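Local coordinates for protein TRAP-type transporter, periplasmic component (Cupriavidus necator, PDB 4P8B) that probably captures (S)-2-acetolactate in the periplasm for a TRAP-type membrane transporter, the ligand being bound between the lobes of a solute-binding protein fold, at residues Glu50-Leu55 with Met93-Thr98; Asn109-Pro114 with Lys121-Leu126; Ser180-Glu185 with Ala317-Lys322; Lys281-Ala284 with Ala290-Asp293. One frame throughout, in Å; residues are numbered along the deposited sequence.

Contact 1 of 4, residues Glu50-Leu55 with Met93-Thr98; sequences EIWADL and MAVGST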
loop_
_atom_site.group_PDB
_atom_site.type_symbol
_atom_site.label_atom_id
_atom_site.label_comp_id
_atom_site.label_asym_id
_atom_site.label_seq_id
_atom_site.Cartn_x
_atom_site.Cartn_y
_atom_site.Cartn_z
ATOM N N GLU A 50 -13.253 2.674 -8.229
ATOM C CA GLU A 50 -14.419 3.261 -8.884
ATOM C C GLU A 50 -14.277 3.162 -10.396
ATOM O O GLU A 50 -15.227 2.801 -11.088
ATOM C CB GLU A 50 -14.513 4.719 -8.458
ATOM C CG GLU A 50 -15.744 5.502 -8.838
ATOM C CD GLU A 50 -15.730 6.865 -8.138
ATOM O OE1 GLU A 50 -15.003 7.769 -8.606
ATOM O OE2 GLU A 50 -16.402 7.024 -7.096
ATOM N N ILE A 51 -13.102 3.492 -10.918
ATOM C CA ILE A 51 -12.868 3.431 -12.360
ATOM C C ILE A 51 -13.028 1.994 -12.843
ATOM O O ILE A 51 -13.653 1.740 -13.879
ATOM C CB ILE A 51 -11.465 3.962 -12.723
ATOM C CG1 ILE A 51 -11.390 5.466 -12.441
ATOM C CG2 ILE A 51 -11.103 3.666 -14.189
ATOM C CD1 ILE A 51 -9.977 6.054 -12.431
ATOM N N TRP A 52 -12.497 1.041 -12.087
ATOM C CA TRP A 52 -12.609 -0.359 -12.464
ATOM C C TRP A 52 -14.081 -0.742 -12.545
ATOM O O TRP A 52 -14.530 -1.335 -13.534
ATOM C CB TRP A 52 -11.895 -1.220 -11.427
ATOM C CG TRP A 52 -11.798 -2.676 -11.782
ATOM C CD1 TRP A 52 -11.932 -3.252 -13.019
ATOM C CD2 TRP A 52 -11.542 -3.740 -10.871
ATOM N NE1 TRP A 52 -11.761 -4.618 -12.919
ATOM C CE2 TRP A 52 -11.525 -4.941 -11.608
ATOM C CE3 TRP A 52 -11.314 -3.794 -9.491
ATOM C CZ2 TRP A 52 -11.285 -6.175 -11.015
ATOM C CZ3 TRP A 52 -11.073 -5.018 -8.906
ATOM C CH2 TRP A 52 -11.047 -6.195 -9.668
ATOM N N ALA A 53 -14.835 -0.416 -11.506
ATOM C CA ALA A 53 -16.249 -0.777 -11.460
ATOM C C ALA A 53 -17.013 -0.151 -12.615
ATOM O O ALA A 53 -17.822 -0.833 -13.266
ATOM C CB ALA A 53 -16.833 -0.347 -10.128
ATOM N N ASP A 54 -16.758 1.124 -12.895
ATOM C CA ASP A 54 -17.458 1.839 -13.964
ATOM C C ASP A 54 -17.112 1.223 -15.314
ATOM O O ASP A 54 -17.990 1.031 -16.163
ATOM C CB ASP A 54 -17.127 3.339 -13.981
ATOM C CG ASP A 54 -17.637 4.086 -12.757
ATOM O OD1 ASP A 54 -18.443 3.521 -11.995
ATOM O OD2 ASP A 54 -17.237 5.257 -12.568
ATOM N N LEU A 55 -15.847 0.883 -15.538
ATOM C CA LEU A 55 -15.473 0.332 -16.834
ATOM C C LEU A 55 -16.080 -1.049 -17.036
ATOM O O LEU A 55 -16.494 -1.395 -18.144
ATOM C CB LEU A 55 -13.957 0.243 -16.965
ATOM C CG LEU A 55 -13.195 1.559 -17.116
ATOM C CD1 LEU A 55 -11.689 1.286 -17.174
ATOM C CD2 LEU A 55 -13.627 2.338 -18.355
HETATM N N MSE A 93 -14.486 -9.174 -4.905
HETATM C CA MSE A 93 -13.334 -8.593 -5.580
HETATM C C MSE A 93 -12.789 -7.463 -4.719
HETATM O O MSE A 93 -13.452 -7.007 -3.787
HETATM C CB MSE A 93 -13.676 -8.092 -6.988
HETATM C CG MSE A 93 -14.741 -7.003 -7.117
HETATM SE SE MSE A 93 -15.843 -7.204 -8.797
HETATM C CE MSE A 93 -14.460 -6.795 -10.065
ATOM N N ALA A 94 -11.583 -6.998 -5.002
ATOM C CA ALA A 94 -10.990 -5.956 -4.178
ATOM C C ALA A 94 -9.856 -5.266 -4.888
ATOM O O ALA A 94 -9.270 -5.820 -5.825
ATOM C CB ALA A 94 -10.485 -6.560 -2.881
ATOM N N VAL A 95 -9.568 -4.048 -4.460
ATOM C CA VAL A 95 -8.277 -3.427 -4.713
ATOM C C VAL A 95 -7.624 -3.351 -3.343
ATOM O O VAL A 95 -8.140 -2.677 -2.464
ATOM C CB VAL A 95 -8.387 -2.040 -5.364
ATOM C CG1 VAL A 95 -6.998 -1.498 -5.643
ATOM C CG2 VAL A 95 -9.215 -2.097 -6.647
ATOM N N GLY A 96 -6.555 -4.104 -3.130
ATOM C CA GLY A 96 -5.926 -4.188 -1.831
ATOM C C GLY A 96 -4.492 -3.727 -1.816
ATOM O O GLY A 96 -3.800 -3.754 -2.823
ATOM N N SER A 97 -4.044 -3.311 -0.644
ATOM C CA SER A 97 -2.639 -3.046 -0.407
ATOM C C SER A 97 -1.912 -4.329 -0.039
ATOM O O SER A 97 -2.394 -5.138 0.756
ATOM C CB SER A 97 -2.455 -2.052 0.736
ATOM O OG SER A 97 -1.076 -2.031 1.119
ATOM N N THR A 98 -0.713 -4.476 -0.575
ATOM C CA THR A 98 0.131 -5.607 -0.233
ATOM C C THR A 98 0.392 -5.716 1.276
ATOM O O THR A 98 0.601 -6.826 1.780
ATOM C CB THR A 98 1.452 -5.579 -1.015
ATOM O OG1 THR A 98 2.138 -4.355 -0.748
ATOM C CG2 THR A 98 1.194 -5.699 -2.520
#
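Trp52 reaches across to Met93 with its indole, and the ring's polar atom, NE1, is held by a hydrogen bond to Val264 O of helix 258-279. This is alpha/beta layer packing: helix 44-59 lies on the mixed five-stranded sheet of the solute-binding fold, and its segment here runs nearly antiparallel to strand 93-97 (158°) at an axis separation of 10.2 Å. The same helix links the adjacent parallel strands 33-36 and 66-69 in a beta-alpha-beta crossover. Trp52 carries the whole helix side, its CG anti to the backbone N (chi1 -173°), which sends the indole toward the strand.

Met93, deposited as selenomethionine, meets that ring as a Met-aromatic contact. Its chain folds at chi2 and again at chi3 (-68°), so the terminal CE comes down over one face, 3.6 Å from the centroid of the six-membered ring, while SE stays farther above. The carbonyl of the next residue approaches differently, Ala94 O lying at the ring edge 3.7 Å from Trp52 CZ3. With NE1 bonded and CE over a face, the indole probably turns little. Phe246 of strand 241-249 adds an edge-to-face ring contact. The strand runs on to Ser97, which touches the bound acetolactate and whose OG is hydrogen-bonded to Asp242 OD2 and Ile99 N. Nearer the indole, Val95 slides past Trp52, its CG2 branch 3.9 Å from Trp52 CE3.

Contact 2 of 4, residues Asn109-Pro114 with Lys121-Leu126; sequences NLFSLP and KALDAL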
loop_
_atom_site.group_PDB
_atom_site.type_symbol
_atom_site.label_atom_id
_atom_site.label_comp_id
_atom_site.label_asym_id
_atom_site.label_seq_id
_atom_site.Cartn_x
_atom_site.Cartn_y
_atom_site.Cartn_z
ATOM N N ASN A 109 5.335 -9.334 1.864
ATOM C CA ASN A 109 6.258 -8.578 2.703
ATOM C C ASN A 109 7.457 -8.010 1.912
ATOM O O ASN A 109 8.140 -7.128 2.394
ATOM C CB ASN A 109 6.787 -9.427 3.852
ATOM C CG ASN A 109 5.766 -9.674 4.935
ATOM O OD1 ASN A 109 5.348 -8.754 5.624
ATOM N ND2 ASN A 109 5.390 -10.931 5.112
ATOM N N LEU A 110 7.701 -8.513 0.709
ATOM C CA LEU A 110 8.803 -8.030 -0.101
ATOM C C LEU A 110 8.762 -6.514 -0.254
ATOM O O LEU A 110 9.791 -5.838 -0.147
ATOM C CB LEU A 110 8.773 -8.712 -1.464
ATOM C CG LEU A 110 9.969 -8.487 -2.377
ATOM C CD1 LEU A 110 10.248 -9.725 -3.214
ATOM C CD2 LEU A 110 9.729 -7.297 -3.290
ATOM N N PHE A 111 7.569 -5.957 -0.460
ATOM C CA PHE A 111 7.440 -4.533 -0.654
ATOM C C PHE A 111 7.608 -3.724 0.637
ATOM O O PHE A 111 7.763 -2.484 0.600
ATOM C CB PHE A 111 6.090 -4.189 -1.323
ATOM C CG PHE A 111 5.915 -4.831 -2.668
ATOM C CD1 PHE A 111 6.630 -4.356 -3.771
ATOM C CD2 PHE A 111 5.072 -5.911 -2.845
ATOM C CE1 PHE A 111 6.485 -4.941 -5.003
ATOM C CE2 PHE A 111 4.943 -6.503 -4.094
ATOM C CZ PHE A 111 5.640 -6.013 -5.160
ATOM N N SER A 112 7.589 -4.433 1.766
ATOM C CA SER A 112 7.756 -3.835 3.079
ATOM C C SER A 112 9.190 -3.939 3.593
ATOM O O SER A 112 9.460 -3.508 4.695
ATOM C CB SER A 112 6.821 -4.508 4.083
ATOM O OG SER A 112 5.482 -4.320 3.646
ATOM N N LEU A 113 10.108 -4.534 2.839
ATOM C CA LEU A 113 11.497 -4.594 3.294
ATOM C C LEU A 113 12.097 -3.199 3.351
ATOM O O LEU A 113 12.073 -2.475 2.362
ATOM C CB LEU A 113 12.330 -5.444 2.345
ATOM C CG LEU A 113 12.060 -6.942 2.361
ATOM C CD1 LEU A 113 12.751 -7.598 1.166
ATOM C CD2 LEU A 113 12.529 -7.563 3.666
ATOM N N PRO A 114 12.641 -2.809 4.509
ATOM C CA PRO A 114 13.063 -1.406 4.645
ATOM C C PRO A 114 14.235 -1.070 3.720
ATOM O O PRO A 114 15.245 -1.756 3.709
ATOM C CB PRO A 114 13.440 -1.291 6.134
ATOM C CG PRO A 114 13.694 -2.718 6.587
ATOM C CD PRO A 114 12.759 -3.565 5.758
ATOM N N LYS A 121 11.119 4.020 -10.301
ATOM C CA LYS A 121 11.651 3.115 -11.315
ATOM C C LYS A 121 11.904 1.748 -10.679
ATOM O O LYS A 121 11.720 0.713 -11.323
ATOM C CB LYS A 121 12.928 3.689 -11.925
ATOM C CG LYS A 121 13.245 3.145 -13.306
ATOM C CD LYS A 121 14.287 4.017 -14.026
ATOM C CE LYS A 121 14.535 3.535 -15.439
ATOM N NZ LYS A 121 15.586 4.344 -16.126
ATOM N N ALA A 122 12.299 1.734 -9.417
ATOM C CA ALA A 122 12.575 0.492 -8.707
ATOM C C ALA A 122 11.295 -0.264 -8.423
ATOM O O ALA A 122 11.245 -1.480 -8.594
ATOM C CB ALA A 122 13.339 0.775 -7.420
ATOM N N LEU A 123 10.258 0.429 -7.976
ATOM C CA LEU A 123 8.995 -0.225 -7.736
ATOM C C LEU A 123 8.450 -0.817 -9.036
ATOM O O LEU A 123 7.985 -1.968 -9.073
ATOM C CB LEU A 123 8.014 0.794 -7.122
ATOM C CG LEU A 123 6.562 0.381 -6.889
ATOM C CD1 LEU A 123 6.471 -0.890 -6.098
ATOM C CD2 LEU A 123 5.771 1.488 -6.199
ATOM N N ASP A 124 8.509 -0.039 -10.114
ATOM C CA ASP A 124 8.007 -0.506 -11.400
ATOM C C ASP A 124 8.807 -1.706 -11.890
ATOM O O ASP A 124 8.259 -2.589 -12.541
ATOM C CB ASP A 124 8.033 0.623 -12.441
ATOM C CG ASP A 124 6.962 1.679 -12.189
ATOM O OD1 ASP A 124 5.958 1.371 -11.513
ATOM O OD2 ASP A 124 7.119 2.798 -12.714
ATOM N N ALA A 125 10.108 -1.743 -11.602
ATOM C CA ALA A 125 10.933 -2.881 -12.010
ATOM C C ALA A 125 10.457 -4.164 -11.349
ATOM O O ALA A 125 10.624 -5.238 -11.913
ATOM C CB ALA A 125 12.392 -2.629 -11.705
ATOM N N LEU A 126 9.876 -4.054 -10.172
ATOM C CA LEU A 126 9.327 -5.217 -9.485
ATOM C C LEU A 126 7.963 -5.584 -10.044
ATOM O O LEU A 126 7.753 -6.714 -10.495
ATOM C CB LEU A 126 9.269 -4.993 -7.979
ATOM C CG LEU A 126 10.596 -4.617 -7.322
ATOM C CD1 LEU A 126 10.432 -4.646 -5.822
ATOM C CD2 LEU A 126 11.696 -5.537 -7.766
#
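Leu126 pushes its CD1 methyl into the notch between two neighbouring side chains of the 3-10 segment, Leu110 and Phe111. The methyl is the bump: Leu126 CD1 sits 3.7 Å from Leu110 CD2 and 4.0 Å from Phe111 CE1. The Leu110 distance belongs to one of two modelled conformers, so that wall of the notch is less certain.

A turn earlier on helix 120-127, Leu123 supplies a second methyl. Leu123 CD1 lies 4.2 Å from Phe111 CD1, and the two side chains meet at about a right angle. Leu123 and Leu126 are thus two apolar bumps about a turn apart, with the CD1 and CE1 atoms of Phe111 fitted against both. The ring gets there because Phe111 holds CG anti to its own carbonyl carbon (chi1 -60°), which swings its far end toward the helix. Leu126, by contrast, runs past the ring in the opposite direction, its CB touching CE1. Every touching residue is buried and no hydrogen bond crosses, so interlocking apolar shape holds the loop to the helix. The side chain of Phe111 is about 8 Å from that of acetolactate-binding Arg155, so the contact probably lies behind the pocket wall.

Helix 329-340 lies along the junction and touches both partners, with Leu331 against Leu110 and Ala335 against Leu126. Leu113 of the same loop packs on Trp323 and Ile327 of helix 317-327.

Contact 3 of 4, residues Ser180-Glu185 with Ala317-Lys322; sequences SPLYIE and AKVYDK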
loop_
_atom_site.group_PDB
_atom_site.type_symbol
_atom_site.label_atom_id
_atom_site.label_comp_id
_atom_site.label_asym_id
_atom_site.label_seq_id
_atom_site.Cartn_x
_atom_site.Cartn_y
_atom_site.Cartn_z
ATOM N N SER A 180 0.941 -5.737 10.635
ATOM C CA SER A 180 1.770 -6.746 9.982
ATOM C C SER A 180 3.139 -6.715 10.683
ATOM O O SER A 180 3.783 -5.676 10.687
ATOM C CB SER A 180 1.867 -6.447 8.486
ATOM O OG SER A 180 3.142 -6.755 7.940
ATOM N N PRO A 181 3.555 -7.839 11.305
ATOM C CA PRO A 181 4.685 -7.861 12.250
ATOM C C PRO A 181 6.007 -7.257 11.766
ATOM O O PRO A 181 6.775 -6.748 12.571
ATOM C CB PRO A 181 4.870 -9.354 12.575
ATOM C CG PRO A 181 3.828 -10.096 11.807
ATOM C CD PRO A 181 2.829 -9.122 11.292
ATOM N N LEU A 182 6.276 -7.304 10.469
ATOM C CA LEU A 182 7.489 -6.696 9.948
ATOM C C LEU A 182 7.573 -5.222 10.315
ATOM O O LEU A 182 8.649 -4.719 10.681
ATOM C CB LEU A 182 7.534 -6.923 8.436
ATOM C CG LEU A 182 8.618 -6.219 7.605
ATOM C CD1 LEU A 182 10.020 -6.282 8.223
ATOM C CD2 LEU A 182 8.628 -6.863 6.232
ATOM N N TYR A 183 6.454 -4.511 10.254
ATOM C CA TYR A 183 6.477 -3.095 10.601
ATOM C C TYR A 183 6.815 -2.851 12.078
ATOM O O TYR A 183 7.524 -1.895 12.414
ATOM C CB TYR A 183 5.163 -2.386 10.194
ATOM C CG TYR A 183 5.115 -2.201 8.710
ATOM C CD1 TYR A 183 5.721 -1.115 8.099
ATOM C CD2 TYR A 183 4.551 -3.178 7.884
ATOM C CE1 TYR A 183 5.730 -0.977 6.716
ATOM C CE2 TYR A 183 4.564 -3.055 6.513
ATOM C CZ TYR A 183 5.173 -1.957 5.932
ATOM O OH TYR A 183 5.203 -1.847 4.565
ATOM N N ILE A 184 6.344 -3.726 12.958
ATOM C CA ILE A 184 6.715 -3.626 14.364
ATOM C C ILE A 184 8.222 -3.781 14.517
ATOM O O ILE A 184 8.858 -3.018 15.232
ATOM C CB ILE A 184 5.989 -4.678 15.217
ATOM C CG1 ILE A 184 4.480 -4.381 15.251
ATOM C CG2 ILE A 184 6.547 -4.712 16.627
ATOM C CD1 ILE A 184 4.122 -3.077 15.938
ATOM N N GLU A 185 8.789 -4.764 13.830
ATOM C CA GLU A 185 10.224 -5.017 13.918
ATOM C C GLU A 185 11.051 -3.874 13.330
ATOM O O GLU A 185 12.083 -3.494 13.905
ATOM C CB GLU A 185 10.569 -6.349 13.247
ATOM C CG GLU A 185 10.004 -7.524 14.025
ATOM C CD GLU A 185 10.387 -8.866 13.439
ATOM O OE1 GLU A 185 11.482 -8.977 12.852
ATOM O OE2 GLU A 185 9.593 -9.820 13.569
ATOM N N ALA A 317 19.002 -2.926 8.579
ATOM C CA ALA A 317 19.528 -4.010 7.752
ATOM C C ALA A 317 19.328 -5.411 8.346
ATOM O O ALA A 317 19.146 -6.370 7.600
ATOM C CB ALA A 317 21.001 -3.771 7.471
ATOM N N LYS A 318 19.360 -5.535 9.669
ATOM C CA LYS A 318 19.192 -6.843 10.293
ATOM C C LYS A 318 17.743 -7.305 10.127
ATOM O O LYS A 318 17.469 -8.479 9.891
ATOM C CB LYS A 318 19.598 -6.806 11.773
ATOM N N VAL A 319 16.800 -6.373 10.217
ATOM C CA VAL A 319 15.398 -6.692 9.956
ATOM C C VAL A 319 15.243 -7.122 8.497
ATOM O O VAL A 319 14.582 -8.115 8.182
ATOM C CB VAL A 319 14.478 -5.477 10.254
ATOM C CG1 VAL A 319 13.081 -5.702 9.752
ATOM C CG2 VAL A 319 14.447 -5.181 11.756
ATOM N N TYR A 320 15.835 -6.352 7.589
ATOM C CA TYR A 320 15.825 -6.701 6.175
ATOM C C TYR A 320 16.324 -8.134 5.946
ATOM O O TYR A 320 15.669 -8.919 5.273
ATOM C CB TYR A 320 16.697 -5.720 5.410
ATOM C CG TYR A 320 16.766 -5.912 3.911
ATOM C CD1 TYR A 320 17.526 -6.929 3.351
ATOM C CD2 TYR A 320 16.116 -5.034 3.057
ATOM C CE1 TYR A 320 17.609 -7.075 1.989
ATOM C CE2 TYR A 320 16.218 -5.167 1.691
ATOM C CZ TYR A 320 16.948 -6.188 1.163
ATOM O OH TYR A 320 17.009 -6.282 -0.208
ATOM N N ASP A 321 17.468 -8.472 6.531
ATOM C CA ASP A 321 18.073 -9.774 6.297
ATOM C C ASP A 321 17.192 -10.893 6.854
ATOM O O ASP A 321 17.032 -11.954 6.227
ATOM C CB ASP A 321 19.461 -9.832 6.946
ATOM C CG ASP A 321 20.471 -8.914 6.276
ATOM O OD1 ASP A 321 20.249 -8.495 5.118
ATOM O OD2 ASP A 321 21.501 -8.617 6.921
ATOM N N LYS A 322 16.619 -10.656 8.033
ATOM C CA LYS A 322 15.735 -11.628 8.657
ATOM C C LYS A 322 14.526 -11.910 7.765
ATOM O O LYS A 322 14.190 -13.072 7.493
ATOM C CB LYS A 322 15.281 -11.120 10.031
ATOM C CG LYS A 322 14.177 -11.961 10.661
ATOM C CD LYS A 322 13.814 -11.445 12.053
ATOM C CE LYS A 322 12.718 -12.309 12.669
ATOM N NZ LYS A 322 12.251 -11.819 13.990
HETATM O O HOH W 1 9.524 -12.350 12.668
#
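Glu185 and Val319 mark the nearest backbone approach of two almost antiparallel helix segments, with their CA atoms 6.7 Å apart. Helix segments 181-185 and 317-322 are inclined at 154° with axes 10.6 Å apart. Val319 wedges its two methyls into this interface. One, Val319 CG1, is pressed against Leu182 CD1 at 3.5 Å, tighter than usual for two carbons, and the other, Val319 CG2, rests 3.6 Å from Glu185 O.

At the outer margin the packing gives way to charge. Lys322, extended throughout with CG anti to the backbone N (chi1 171°), stretches across Glu185 at about a right angle and closes a salt bridge: Lys322 NZ to Glu185 OE1 is 3.2 Å, with a longer, weak bond to OE2. The ammonium meets OE1 from above the carboxylate, 40° out of its plane. A water closes the bridge on the other oxygen, donating to Glu185 OE2 at 2.7 Å and weakly accepting from the lysine. Glu185 OE1 is also hydrogen-bonded to Trp323 NE1, one residue beyond Lys322, so two successive residues of helix 317-327 hold the same carboxylate.

The apolar seam carries on along helix 181-189, where Val319 also touches Thr186 and Ala189. Away from helix 317-327, Tyr183 and Ile184 pack on strand 174-177, which sets helix 181-189 between that small parallel sheet and the C-terminal helices.

Contact 4 of 4, residues Lys281-Ala284 with Ala290-Asp293; sequences KGLA and AWKD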
loop_
_atom_site.group_PDB
_atom_site.type_symbol
_atom_site.label_atom_id
_atom_site.label_comp_id
_atom_site.label_asym_id
_atom_site.label_seq_id
_atom_site.Cartn_x
_atom_site.Cartn_y
_atom_site.Cartn_z
ATOM N N LYS A 281 0.798 11.879 -8.629
ATOM C CA LYS A 281 0.638 13.288 -8.981
ATOM C C LYS A 281 1.523 14.173 -8.083
ATOM O O LYS A 281 1.460 14.097 -6.862
ATOM C CB LYS A 281 -0.831 13.698 -8.865
ATOM C CG LYS A 281 -1.097 15.135 -9.274
ATOM C CD LYS A 281 -2.564 15.512 -9.095
ATOM C CE LYS A 281 -2.868 16.827 -9.780
ATOM N NZ LYS A 281 -1.787 17.811 -9.524
ATOM N N GLY A 282 2.380 14.983 -8.704
ATOM C CA GLY A 282 3.257 15.882 -7.969
ATOM C C GLY A 282 4.350 15.211 -7.155
ATOM O O GLY A 282 4.965 15.878 -6.311
ATOM N N LEU A 283 4.641 13.937 -7.419
ATOM C CA LEU A 283 5.590 13.160 -6.598
ATOM C C LEU A 283 6.768 12.556 -7.342
ATOM O O LEU A 283 7.871 12.544 -6.826
ATOM C CB LEU A 283 4.876 12.004 -5.899
ATOM C CG LEU A 283 3.887 12.458 -4.853
ATOM C CD1 LEU A 283 2.980 11.303 -4.463
ATOM C CD2 LEU A 283 4.624 13.007 -3.630
ATOM N N ALA A 284 6.533 12.001 -8.522
ATOM C CA ALA A 284 7.597 11.330 -9.261
ATOM C C ALA A 284 8.315 12.348 -10.138
ATOM O O ALA A 284 8.560 12.107 -11.319
ATOM C CB ALA A 284 7.031 10.192 -10.098
ATOM N N ALA A 290 3.946 18.118 -4.579
ATOM C CA ALA A 290 2.863 17.682 -3.735
ATOM C C ALA A 290 3.207 17.885 -2.264
ATOM O O ALA A 290 2.342 18.231 -1.469
ATOM C CB ALA A 290 2.523 16.233 -4.021
ATOM N N TRP A 291 4.458 17.647 -1.889
ATOM C CA TRP A 291 4.853 17.911 -0.505
ATOM C C TRP A 291 4.941 19.414 -0.209
ATOM O O TRP A 291 4.648 19.845 0.905
ATOM C CB TRP A 291 6.159 17.174 -0.151
ATOM C CG TRP A 291 5.910 15.722 0.161
ATOM C CD1 TRP A 291 6.390 14.630 -0.514
ATOM C CD2 TRP A 291 5.104 15.213 1.227
ATOM N NE1 TRP A 291 5.924 13.474 0.071
ATOM C CE2 TRP A 291 5.124 13.807 1.135
ATOM C CE3 TRP A 291 4.343 15.809 2.237
ATOM C CZ2 TRP A 291 4.438 12.995 2.037
ATOM C CZ3 TRP A 291 3.653 14.998 3.120
ATOM C CH2 TRP A 291 3.702 13.596 3.003
ATOM N N LYS A 292 5.298 20.217 -1.201
ATOM C CA LYS A 292 5.276 21.662 -1.006
ATOM C C LYS A 292 3.858 22.130 -0.730
ATOM O O LYS A 292 3.646 23.072 0.038
ATOM C CB LYS A 292 5.856 22.362 -2.230
ATOM C CG LYS A 292 7.343 22.106 -2.398
ATOM C CD LYS A 292 7.888 22.755 -3.664
ATOM C CE LYS A 292 9.367 22.434 -3.857
ATOM N NZ LYS A 292 9.898 22.972 -5.147
ATOM N N ASP A 293 2.877 21.486 -1.351
ATOM C CA ASP A 293 1.481 21.799 -1.075
ATOM C C ASP A 293 1.147 21.586 0.402
ATOM O O ASP A 293 0.337 22.316 0.973
ATOM C CB ASP A 293 0.558 20.957 -1.961
ATOM C CG ASP A 293 0.665 21.330 -3.426
ATOM O OD1 ASP A 293 1.068 22.478 -3.714
ATOM O OD2 ASP A 293 0.347 20.470 -4.280
#
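Ala290, Leu283 and Gly282 have the most surface buried here, and all three take part in a short loop-to-helix closure. The link between backbones is Ala290 N donating to Gly282 O at 3.0 Å, nearly straight at 164° at the hydrogen. The donor stands 26° out of the carbonyl plane. Gly282 turns the chain with a positive phi (68°), and its CA comes within 4.6 Å of the Ala290 CA, the nearest backbone pair.

The methyl of Ala290 points into this bend, closely facing the bare CA of Gly282. Ala290 CB lies 3.4 Å from Gly282 O and 3.7 Å from Lys281 O, so two successive carbonyl oxygens of the loop lie against it. Leu283 covers the same methyl: its CG stands anti to the carbonyl carbon, which brings CD2 back toward the helix. There Leu283 CD2 is 3.9 Å from Ala290 CB and equally far from Trp291 CD1, bridging alanine and indole. Gln218 of helix 218-223 touches Leu283, Ala290 and Trp291, and Phe221 stands edge-to-face with the Trp291 ring.

Ala290 lies in the first turn of helix 289-295, where an N-H has no carbonyl from an earlier turn to bond to; Gly282 O supplies the acceptor. The chemistry is one backbone bond beside a few apolar contacts. Lys281 NZ and Asp293 OD2, oppositely charged but 6.3 Å apart, can add at most a weak long-range attraction.

How the contacts relate
Contacts 1, 2 and 3 follow one another along the chain, and contact 4 is nested inside the long loop that contact 3 closes. Contact 1 belongs to the five-stranded sheet; Thr98, just after strand 93-97, packs on Phe111 and joins it to contact 2, whose centre lies about 21 Å away. Contact 2 passes on to contact 3, about 15 Å away, through the probable hydrogen bond between Ser112 OG and Tyr183 OH and through helix 317-327. Contact 4 touches none of the others; contact 2 is its nearest, about 20 Å between centres. Touching side chains of each contact come within about 10 to 13 Å of the bound acetolactate, which segment 93-98 reaches directly through Ser97.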